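Local coordinates for protein STU0660 (Streptococcus thermophilus, PDB 3ZTH) that probably binds DNA as a large, magnesium-binding Csn2 protein of CRISPR-mediated bacterial immunity, at residues F3-L15 with L30-F42. Sequence-based numbering, arbitrary orientation.
Sequences FFVQHPYKERIEL and LKYYTWQILSWYF
Tyr33 reaches from helix 28-43 to the turn of the hairpin 3-15, its CG anti to the backbone N (chi1 170°), which sends the ring off the helix toward the strands. Beyond CB and CG, CD2 and then CE2 run along the CD1 methyl of Ile13, Tyr33 CE2 lying 3.6 Å from Ile13 CD1; this methyl lies at the ring edge, close to its plane. On the other branch Pro8 CD borders Tyr33 CE1 and packs against Tyr33 CZ at 3.4 Å. Tyr33 OH, at the tip, also touches Pro8 CD and donates a 2.6 Å hydrogen bond to Gln6 O, sitting 27° out of that carbonyl's plane. The imidazole of His7 turns its edge to the Tyr33 face, planes at 67°, and CG1 of Ile37 lies over one face of the phenol, offset toward its rim. Next to Tyr33, Thr34 CG2 touches Leu15 CD2; farther along, Val5 CG1 meets Ile37 CG2 at 3.5 Å, and the rings of Phe3 and Phe42 meet obliquely. The antiparallel hairpin thus crosses one side of the helix, strand 62-63 extends its sheet beside strand 2-5, strand 254-257 packs against Leu30 and Thr34, and Trp174 of the second subunit meets the Tyr33 ring.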
ATOM      1  N   PHE A   3       5.239 -37.516  17.915  1.00 35.52           N
ATOM      2  CA  PHE A   3       4.879 -36.746  16.739  1.00 34.11           C
ATOM      3  C   PHE A   3       5.265 -37.644  15.574  1.00 34.23           C
ATOM      4  O   PHE A   3       6.385 -38.160  15.526  1.00 34.28           O
ATOM      5  CB  PHE A   3       5.690 -35.444  16.605  1.00 32.69           C
ATOM      6  CG  PHE A   3       5.274 -34.335  17.547  1.00 31.41           C
ATOM      7  CD1 PHE A   3       4.070 -34.384  18.240  1.00 29.68           C
ATOM      8  CD2 PHE A   3       6.101 -33.225  17.724  1.00 28.64           C
ATOM      9  CE1 PHE A   3       3.696 -33.340  19.095  1.00 28.79           C
ATOM     10  CE2 PHE A   3       5.736 -32.183  18.572  1.00 28.46           C
ATOM     11  CZ  PHE A   3       4.529 -32.239  19.260  1.00 28.45           C
ATOM     12  N   PHE A   4       4.339 -37.864  14.652  1.00 32.71           N
ATOM     13  CA  PHE A   4       4.650 -38.654  13.473  1.00 32.73           C
ATOM     14  C   PHE A   4       4.569 -37.637  12.343  1.00 33.68           C
ATOM     15  O   PHE A   4       3.497 -37.344  11.819  1.00 35.06           O
ATOM     16  CB  PHE A   4       3.651 -39.799  13.321  1.00 31.47           C
ATOM     17  CG  PHE A   4       3.947 -40.965  14.222  1.00 31.30           C
ATOM     18  CD1 PHE A   4       4.986 -41.844  13.920  1.00 29.90           C
ATOM     19  CD2 PHE A   4       3.227 -41.158  15.401  1.00 30.45           C
ATOM     20  CE1 PHE A   4       5.306 -42.898  14.778  1.00 31.59           C
ATOM     21  CE2 PHE A   4       3.542 -42.210  16.266  1.00 30.85           C
ATOM     22  CZ  PHE A   4       4.583 -43.081  15.956  1.00 29.26           C
ATOM     23  N   VAL A   5       5.726 -37.075  12.009  1.00 33.67           N
ATOM     24  CA  VAL A   5       5.825 -36.032  10.998  1.00 32.23           C
ATOM     25  C   VAL A   5       5.800 -36.542   9.580  1.00 32.88           C
ATOM     26  O   VAL A   5       6.548 -37.453   9.211  1.00 32.47           O
ATOM     27  CB  VAL A   5       7.111 -35.196  11.200  1.00 31.57           C
ATOM     28  CG1 VAL A   5       7.121 -34.004  10.248  1.00 28.21           C
ATOM     29  CG2 VAL A   5       7.197 -34.732  12.645  1.00 29.68           C
ATOM     30  N   GLN A   6       4.948 -35.922   8.776  1.00 32.98           N
ATOM     31  CA  GLN A   6       4.810 -36.301   7.390  1.00 34.65           C
ATOM     32  C   GLN A   6       6.067 -36.042   6.570  1.00 37.36           C
ATOM     33  O   GLN A   6       6.687 -34.977   6.650  1.00 36.34           O
ATOM     34  CB  GLN A   6       3.639 -35.559   6.770  1.00 35.27           C
ATOM     35  CG  GLN A   6       3.094 -36.247   5.539  1.00 36.65           C
ATOM     36  CD  GLN A   6       1.777 -35.661   5.106  1.00 37.81           C
ATOM     37  OE1 GLN A   6       0.908 -35.368   5.939  1.00 37.55           O
ATOM     38  NE2 GLN A   6       1.609 -35.490   3.795  1.00 37.31           N
ATOM     39  N   HIS A   7       6.425 -37.038   5.772  1.00 39.79           N
ATOM     40  CA  HIS A   7       7.587 -36.978   4.902  1.00 43.08           C
ATOM     41  C   HIS A   7       7.066 -37.060   3.473  1.00 44.36           C
ATOM     42  O   HIS A   7       6.195 -37.869   3.174  1.00 44.96           O
ATOM     43  CB  HIS A   7       8.497 -38.169   5.178  1.00 45.94           C
ATOM     44  CG  HIS A   7       9.789 -38.129   4.426  1.00 51.14           C
ATOM     45  ND1 HIS A   7      10.905 -37.473   4.899  1.00 51.72           N
ATOM     46  CD2 HIS A   7      10.143 -38.662   3.233  1.00 52.37           C
ATOM     47  CE1 HIS A   7      11.892 -37.606   4.031  1.00 53.05           C
ATOM     48  NE2 HIS A   7      11.456 -38.324   3.012  1.00 53.72           N
ATOM     49  N   PRO A   8       7.606 -36.240   2.565  1.00 46.80           N
ATOM     50  CA  PRO A   8       7.155 -36.257   1.170  1.00 48.96           C
ATOM     51  C   PRO A   8       7.048 -37.615   0.462  1.00 49.88           C
ATOM     52  O   PRO A   8       6.133 -37.814  -0.328  1.00 51.77           O
ATOM     53  CB  PRO A   8       8.127 -35.298   0.476  1.00 47.33           C
ATOM     54  CG  PRO A   8       9.349 -35.360   1.327  1.00 49.59           C
ATOM     55  CD  PRO A   8       8.766 -35.353   2.723  1.00 47.98           C
ATOM     56  N   TYR A   9       7.951 -38.555   0.719  1.00 50.89           N
ATOM     57  CA  TYR A   9       7.823 -39.836   0.029  1.00 54.06           C
ATOM     58  C   TYR A   9       8.093 -41.107   0.828  1.00 53.45           C
ATOM     59  O   TYR A   9       8.025 -42.214   0.287  1.00 53.75           O
ATOM     60  CB  TYR A   9       8.670 -39.844  -1.255  1.00 59.54           C
ATOM     61  CG  TYR A   9       9.803 -38.834  -1.303  1.00 66.30           C
ATOM     62  CD1 TYR A   9      10.943 -38.980  -0.504  1.00 70.18           C
ATOM     63  CD2 TYR A   9       9.741 -37.738  -2.169  1.00 69.67           C
ATOM     64  CE1 TYR A   9      12.001 -38.054  -0.571  1.00 72.21           C
ATOM     65  CE2 TYR A   9      10.787 -36.806  -2.243  1.00 72.16           C
ATOM     66  CZ  TYR A   9      11.914 -36.969  -1.444  1.00 73.83           C
ATOM     67  OH  TYR A   9      12.945 -36.051  -1.530  1.00 75.04           O
ATOM     68  N   LYS A  10       8.382 -40.960   2.115  1.00 51.63           N
ATOM     69  CA  LYS A  10       8.644 -42.115   2.957  1.00 48.96           C
ATOM     70  C   LYS A  10       7.720 -42.137   4.167  1.00 45.74           C
ATOM     71  O   LYS A  10       6.833 -41.293   4.308  1.00 45.21           O
ATOM     72  CB  LYS A  10      10.095 -42.096   3.429  1.00 52.88           C
ATOM     73  CG  LYS A  10      11.120 -42.174   2.313  1.00 57.12           C
ATOM     74  CD  LYS A  10      12.513 -42.289   2.898  1.00 62.43           C
ATOM     75  CE  LYS A  10      13.553 -42.613   1.839  1.00 65.53           C
ATOM     76  NZ  LYS A  10      14.883 -42.857   2.478  1.00 67.84           N
ATOM     77  N   GLU A  11       7.931 -43.109   5.040  1.00 42.37           N
ATOM     78  CA  GLU A  11       7.130 -43.222   6.247  1.00 42.23           C
ATOM     79  C   GLU A  11       7.298 -41.953   7.062  1.00 38.61           C
ATOM     80  O   GLU A  11       8.203 -41.164   6.819  1.00 37.21           O
ATOM     81  CB  GLU A  11       7.588 -44.424   7.075  1.00 46.59           C
ATOM     82  CG  GLU A  11       9.092 -44.455   7.311  1.00 51.71           C
ATOM     83  CD  GLU A  11       9.528 -45.622   8.168  1.00 56.29           C
ATOM     84  OE1 GLU A  11       8.656 -46.348   8.697  1.00 58.56           O
ATOM     85  OE2 GLU A  11      10.752 -45.813   8.315  1.00 59.66           O
ATOM     86  N   ARG A  12       6.428 -41.757   8.037  1.00 35.40           N
ATOM     87  CA  ARG A  12       6.509 -40.570   8.861  1.00 33.90           C
ATOM     88  C   ARG A  12       7.736 -40.613   9.755  1.00 33.63           C
ATOM     89  O   ARG A  12       8.206 -41.688  10.138  1.00 32.13           O
ATOM     90  CB  ARG A  12       5.231 -40.424   9.696  1.00 32.11           C
ATOM     91  CG  ARG A  12       4.067 -39.891   8.877  1.00 29.99           C
ATOM     92  CD  ARG A  12       2.719 -40.107   9.536  1.00 30.16           C
ATOM     93  NE  ARG A  12       1.644 -39.551   8.716  1.00 30.32           N
ATOM     94  CZ  ARG A  12       1.336 -38.258   8.666  1.00 31.99           C
ATOM     95  NH1 ARG A  12       2.019 -37.389   9.401  1.00 28.56           N
ATOM     96  NH2 ARG A  12       0.360 -37.830   7.871  1.00 31.13           N
ATOM     97  N   ILE A  13       8.275 -39.435  10.050  1.00 32.07           N
ATOM     98  CA  ILE A  13       9.433 -39.329  10.924  1.00 31.09           C
ATOM     99  C   ILE A  13       8.871 -39.407  12.334  1.00 32.34           C
ATOM    100  O   ILE A  13       8.041 -38.580  12.718  1.00 31.01           O
ATOM    101  CB  ILE A  13      10.158 -37.979  10.734  1.00 29.58           C
ATOM    102  CG1 ILE A  13      10.650 -37.858   9.293  1.00 28.35           C
ATOM    103  CG2 ILE A  13      11.338 -37.876  11.679  1.00 27.61           C
ATOM    104  CD1 ILE A  13      10.209 -36.590   8.610  1.00 29.55           C
ATOM    105  N   GLU A  14       9.305 -40.416  13.088  1.00 34.02           N
ATOM    106  CA  GLU A  14       8.846 -40.610  14.462  1.00 34.62           C
ATOM    107  C   GLU A  14       9.689 -39.811  15.447  1.00 32.94           C
ATOM    108  O   GLU A  14      10.912 -39.840  15.400  1.00 32.66           O
ATOM    109  CB  GLU A  14       8.897 -42.094  14.849  1.00 36.60           C
ATOM    110  CG  GLU A  14       8.195 -42.415  16.163  1.00 40.90           C
ATOM    111  CD  GLU A  14       8.151 -43.899  16.452  1.00 45.24           C
ATOM    112  OE1 GLU A  14       8.050 -44.676  15.478  1.00 48.68           O
ATOM    113  OE2 GLU A  14       8.204 -44.291  17.643  1.00 46.54           O
ATOM    114  N   LEU A  15       9.016 -39.106  16.341  1.00 31.95           N
ATOM    115  CA  LEU A  15       9.676 -38.286  17.343  1.00 31.02           C
ATOM    116  C   LEU A  15       9.061 -38.532  18.724  1.00 30.49           C
ATOM    117  O   LEU A  15       7.856 -38.358  18.927  1.00 31.36           O
ATOM    118  CB  LEU A  15       9.511 -36.816  16.972  1.00 30.73           C
ATOM    119  CG  LEU A  15      10.626 -35.981  16.333  1.00 32.64           C
ATOM    120  CD1 LEU A  15      11.556 -36.816  15.480  1.00 31.70           C
ATOM    121  CD2 LEU A  15       9.955 -34.883  15.513  1.00 31.89           C
ATOM    122  N   LEU A  30      17.691 -34.405   7.007  1.00 27.37           N
ATOM    123  CA  LEU A  30      16.446 -34.865   7.588  1.00 27.91           C
ATOM    124  C   LEU A  30      16.107 -34.026   8.821  1.00 26.44           C
ATOM    125  O   LEU A  30      14.949 -33.663   9.021  1.00 25.62           O
ATOM    126  CB  LEU A  30      16.543 -36.354   7.949  1.00 27.51           C
ATOM    127  CG  LEU A  30      15.319 -36.945   8.659  1.00 28.72           C
ATOM    128  CD1 LEU A  30      14.115 -36.940   7.737  1.00 26.95           C
ATOM    129  CD2 LEU A  30      15.639 -38.357   9.113  1.00 28.59           C
ATOM    130  N   LYS A  31      17.113 -33.722   9.640  1.00 24.86           N
ATOM    131  CA  LYS A  31      16.890 -32.908  10.836  1.00 24.41           C
ATOM    132  C   LYS A  31      16.329 -31.570  10.401  1.00 24.89           C
ATOM    133  O   LYS A  31      15.369 -31.060  10.980  1.00 25.77           O
ATOM    134  CB  LYS A  31      18.198 -32.681  11.623  1.00 19.75           C
ATOM    135  CG  LYS A  31      18.738 -33.947  12.297  1.00 17.51           C
ATOM    136  CD  LYS A  31      19.825 -33.675  13.343  1.00 16.43           C
ATOM    137  CE  LYS A  31      21.134 -33.252  12.715  1.00 16.59           C
ATOM    138  NZ  LYS A  31      22.190 -33.121  13.749  1.00 15.90           N
ATOM    139  N   TYR A  32      16.918 -31.019   9.348  1.00 24.97           N
ATOM    140  CA  TYR A  32      16.482 -29.729   8.853  1.00 25.96           C
ATOM    141  C   TYR A  32      15.054 -29.770   8.345  1.00 25.74           C
ATOM    142  O   TYR A  32      14.268 -28.863   8.612  1.00 28.18           O
ATOM    143  CB  TYR A  32      17.415 -29.234   7.746  1.00 24.87           C
ATOM    144  CG  TYR A  32      17.170 -27.785   7.394  1.00 27.90           C
ATOM    145  CD1 TYR A  32      17.806 -26.767   8.099  1.00 28.68           C
ATOM    146  CD2 TYR A  32      16.283 -27.430   6.382  1.00 28.70           C
ATOM    147  CE1 TYR A  32      17.569 -25.432   7.808  1.00 30.40           C
ATOM    148  CE2 TYR A  32      16.034 -26.095   6.079  1.00 31.61           C
ATOM    149  CZ  TYR A  32      16.684 -25.098   6.800  1.00 32.67           C
ATOM    150  OH  TYR A  32      16.465 -23.767   6.508  1.00 34.52           O
ATOM    151  N   TYR A  33      14.730 -30.823   7.604  1.00 24.90           N
ATOM    152  CA  TYR A  33      13.394 -30.991   7.066  1.00 22.71           C
ATOM    153  C   TYR A  33      12.393 -31.091   8.213  1.00 21.63           C
ATOM    154  O   TYR A  33      11.325 -30.494   8.166  1.00 21.97           O
ATOM    155  CB  TYR A  33      13.317 -32.261   6.220  1.00 21.26           C
ATOM    156  CG  TYR A  33      11.903 -32.603   5.843  1.00 21.53           C
ATOM    157  CD1 TYR A  33      11.266 -31.947   4.794  1.00 23.70           C
ATOM    158  CD2 TYR A  33      11.172 -33.538   6.577  1.00 22.26           C
ATOM    159  CE1 TYR A  33       9.922 -32.210   4.481  1.00 25.14           C
ATOM    160  CE2 TYR A  33       9.832 -33.809   6.277  1.00 24.22           C
ATOM    161  CZ  TYR A  33       9.216 -33.139   5.226  1.00 24.56           C
ATOM    162  OH  TYR A  33       7.904 -33.404   4.917  1.00 27.18           O
ATOM    163  N   THR A  34      12.748 -31.858   9.235  1.00 21.60           N
ATOM    164  CA  THR A  34      11.886 -32.042  10.385  1.00 25.08           C
ATOM    165  C   THR A  34      11.651 -30.687  11.048  1.00 28.20           C
ATOM    166  O   THR A  34      10.519 -30.365  11.434  1.00 27.93           O
ATOM    167  CB  THR A  34      12.511 -33.026  11.374  1.00 25.89           C
ATOM    168  OG1 THR A  34      12.814 -34.248  10.690  1.00 26.83           O
ATOM    169  CG2 THR A  34      11.549 -33.328  12.507  1.00 26.93           C
ATOM    170  N   TRP A  35      12.711 -29.886  11.153  1.00 27.94           N
ATOM    171  CA  TRP A  35      12.590 -28.547  11.739  1.00 28.71           C
ATOM    172  C   TRP A  35      11.682 -27.650  10.886  1.00 29.00           C
ATOM    173  O   TRP A  35      10.848 -26.915  11.413  1.00 30.40           O
ATOM    174  CB  TRP A  35      13.961 -27.862  11.866  1.00 25.83           C
ATOM    175  CG  TRP A  35      13.818 -26.420  12.246  1.00 28.70           C
ATOM    176  CD1 TRP A  35      13.471 -25.932  13.473  1.00 29.65           C
ATOM    177  CD2 TRP A  35      13.849 -25.287  11.364  1.00 28.81           C
ATOM    178  NE1 TRP A  35      13.270 -24.575  13.410  1.00 27.41           N
ATOM    179  CE2 TRP A  35      13.494 -24.150  12.130  1.00 27.88           C
ATOM    180  CE3 TRP A  35      14.132 -25.122  10.001  1.00 29.38           C
ATOM    181  CZ2 TRP A  35      13.415 -22.863  11.580  1.00 29.15           C
ATOM    182  CZ3 TRP A  35      14.054 -23.841   9.448  1.00 30.82           C
ATOM    183  CH2 TRP A  35      13.696 -22.727  10.240  1.00 31.62           C
ATOM    184  N   GLN A  36      11.853 -27.706   9.571  1.00 29.36           N
ATOM    185  CA  GLN A  36      11.064 -26.876   8.661  1.00 30.84           C
ATOM    186  C   GLN A  36       9.570 -27.163   8.768  1.00 29.51           C
ATOM    187  O   GLN A  36       8.751 -26.251   8.759  1.00 28.72           O
ATOM    188  CB  GLN A  36      11.539 -27.093   7.217  1.00 32.95           C
ATOM    189  CG  GLN A  36      10.920 -26.156   6.179  1.00 35.23           C
ATOM    190  CD  GLN A  36      11.304 -24.697   6.389  1.00 38.18           C
ATOM    191  OE1 GLN A  36      10.595 -23.948   7.072  1.00 39.63           O
ATOM    192  NE2 GLN A  36      12.442 -24.290   5.815  1.00 34.43           N
ATOM    193  N   ILE A  37       9.221 -28.438   8.856  1.00 29.41           N
ATOM    194  CA  ILE A  37       7.826 -28.834   8.972  1.00 30.22           C
ATOM    195  C   ILE A  37       7.278 -28.386  10.323  1.00 31.15           C
ATOM    196  O   ILE A  37       6.200 -27.800  10.406  1.00 33.38           O
ATOM    197  CB  ILE A  37       7.668 -30.361   8.885  1.00 30.83           C
ATOM    198  CG1 ILE A  37       8.045 -30.861   7.490  1.00 31.82           C
ATOM    199  CG2 ILE A  37       6.247 -30.739   9.224  1.00 29.89           C
ATOM    200  CD1 ILE A  37       7.044 -30.456   6.400  1.00 33.77           C
ATOM    201  N   LEU A  38       8.021 -28.684  11.385  1.00 30.29           N
ATOM    202  CA  LEU A  38       7.608 -28.313  12.729  1.00 31.34           C
ATOM    203  C   LEU A  38       7.268 -26.829  12.853  1.00 31.40           C
ATOM    204  O   LEU A  38       6.199 -26.454  13.342  1.00 29.06           O
ATOM    205  CB  LEU A  38       8.709 -28.668  13.725  1.00 31.60           C
ATOM    206  CG  LEU A  38       8.738 -30.118  14.192  1.00 31.39           C
ATOM    207  CD1 LEU A  38      10.017 -30.395  14.948  1.00 29.76           C
ATOM    208  CD2 LEU A  38       7.536 -30.371  15.072  1.00 31.19           C
ATOM    209  N   SER A  39       8.177 -25.982  12.394  1.00 32.74           N
ATOM    210  CA  SER A  39       7.953 -24.553  12.489  1.00 33.90           C
ATOM    211  C   SER A  39       6.792 -24.088  11.615  1.00 34.10           C
ATOM    212  O   SER A  39       6.045 -23.193  12.000  1.00 34.07           O
ATOM    213  CB  SER A  39       9.233 -23.798  12.123  1.00 31.99           C
ATOM    214  OG  SER A  39       9.567 -24.000  10.769  1.00 34.14           O
ATOM    215  N   TRP A  40       6.639 -24.687  10.438  1.00 33.02           N
ATOM    216  CA  TRP A  40       5.551 -24.297   9.547  1.00 33.60           C
ATOM    217  C   TRP A  40       4.221 -24.745  10.121  1.00 33.75           C
ATOM    218  O   TRP A  40       3.266 -23.980  10.169  1.00 34.66           O
ATOM    219  CB  TRP A  40       5.748 -24.917   8.165  1.00 34.82           C
ATOM    220  CG  TRP A  40       6.620 -24.104   7.251  1.00 36.83           C
ATOM    221  CD1 TRP A  40       7.423 -23.047   7.597  1.00 36.20           C
ATOM    222  CD2 TRP A  40       6.779 -24.280   5.835  1.00 36.32           C
ATOM    223  NE1 TRP A  40       8.068 -22.557   6.484  1.00 36.34           N
ATOM    224  CE2 TRP A  40       7.691 -23.293   5.390  1.00 37.40           C
ATOM    225  CE3 TRP A  40       6.238 -25.175   4.901  1.00 34.93           C
ATOM    226  CZ2 TRP A  40       8.072 -23.177   4.045  1.00 35.84           C
ATOM    227  CZ3 TRP A  40       6.616 -25.059   3.563  1.00 34.90           C
ATOM    228  CH2 TRP A  40       7.526 -24.064   3.150  1.00 35.32           C
ATOM    229  N   TYR A  41       4.177 -25.994  10.562  1.00 33.69           N
ATOM    230  CA  TYR A  41       2.976 -26.576  11.129  1.00 34.22           C
ATOM    231  C   TYR A  41       2.478 -25.802  12.343  1.00 36.27           C
ATOM    232  O   TYR A  41       1.323 -25.369  12.388  1.00 37.23           O
ATOM    233  CB  TYR A  41       3.258 -28.015  11.546  1.00 32.70           C
ATOM    234  CG  TYR A  41       2.023 -28.864  11.742  1.00 33.00           C
ATOM    235  CD1 TYR A  41       1.277 -29.304  10.645  1.00 32.58           C
ATOM    236  CD2 TYR A  41       1.630 -29.277  13.017  1.00 33.34           C
ATOM    237  CE1 TYR A  41       0.181 -30.137  10.806  1.00 32.73           C
ATOM    238  CE2 TYR A  41       0.533 -30.115  13.193  1.00 33.79           C
ATOM    239  CZ  TYR A  41      -0.185 -30.544  12.080  1.00 35.43           C
ATOM    240  OH  TYR A  41      -1.249 -31.408  12.234  1.00 38.19           O
ATOM    241  N   PHE A  42       3.348 -25.638  13.332  1.00 35.54           N
ATOM    242  CA  PHE A  42       2.975 -24.946  14.559  1.00 36.80           C
ATOM    243  C   PHE A  42       3.178 -23.441  14.521  1.00 37.70           C
ATOM    244  O   PHE A  42       2.674 -22.729  15.383  1.00 39.06           O
ATOM    245  CB  PHE A  42       3.753 -25.528  15.745  1.00 35.62           C
ATOM    246  CG  PHE A  42       3.420 -26.969  16.043  1.00 35.48           C
ATOM    247  CD1 PHE A  42       2.112 -27.351  16.338  1.00 33.64           C
ATOM    248  CD2 PHE A  42       4.415 -27.943  16.036  1.00 34.21           C
ATOM    249  CE1 PHE A  42       1.802 -28.676  16.620  1.00 31.81           C
ATOM    250  CE2 PHE A  42       4.114 -29.272  16.318  1.00 32.95           C
ATOM    251  CZ  PHE A  42       2.803 -29.639  16.612  1.00 32.46           C
TER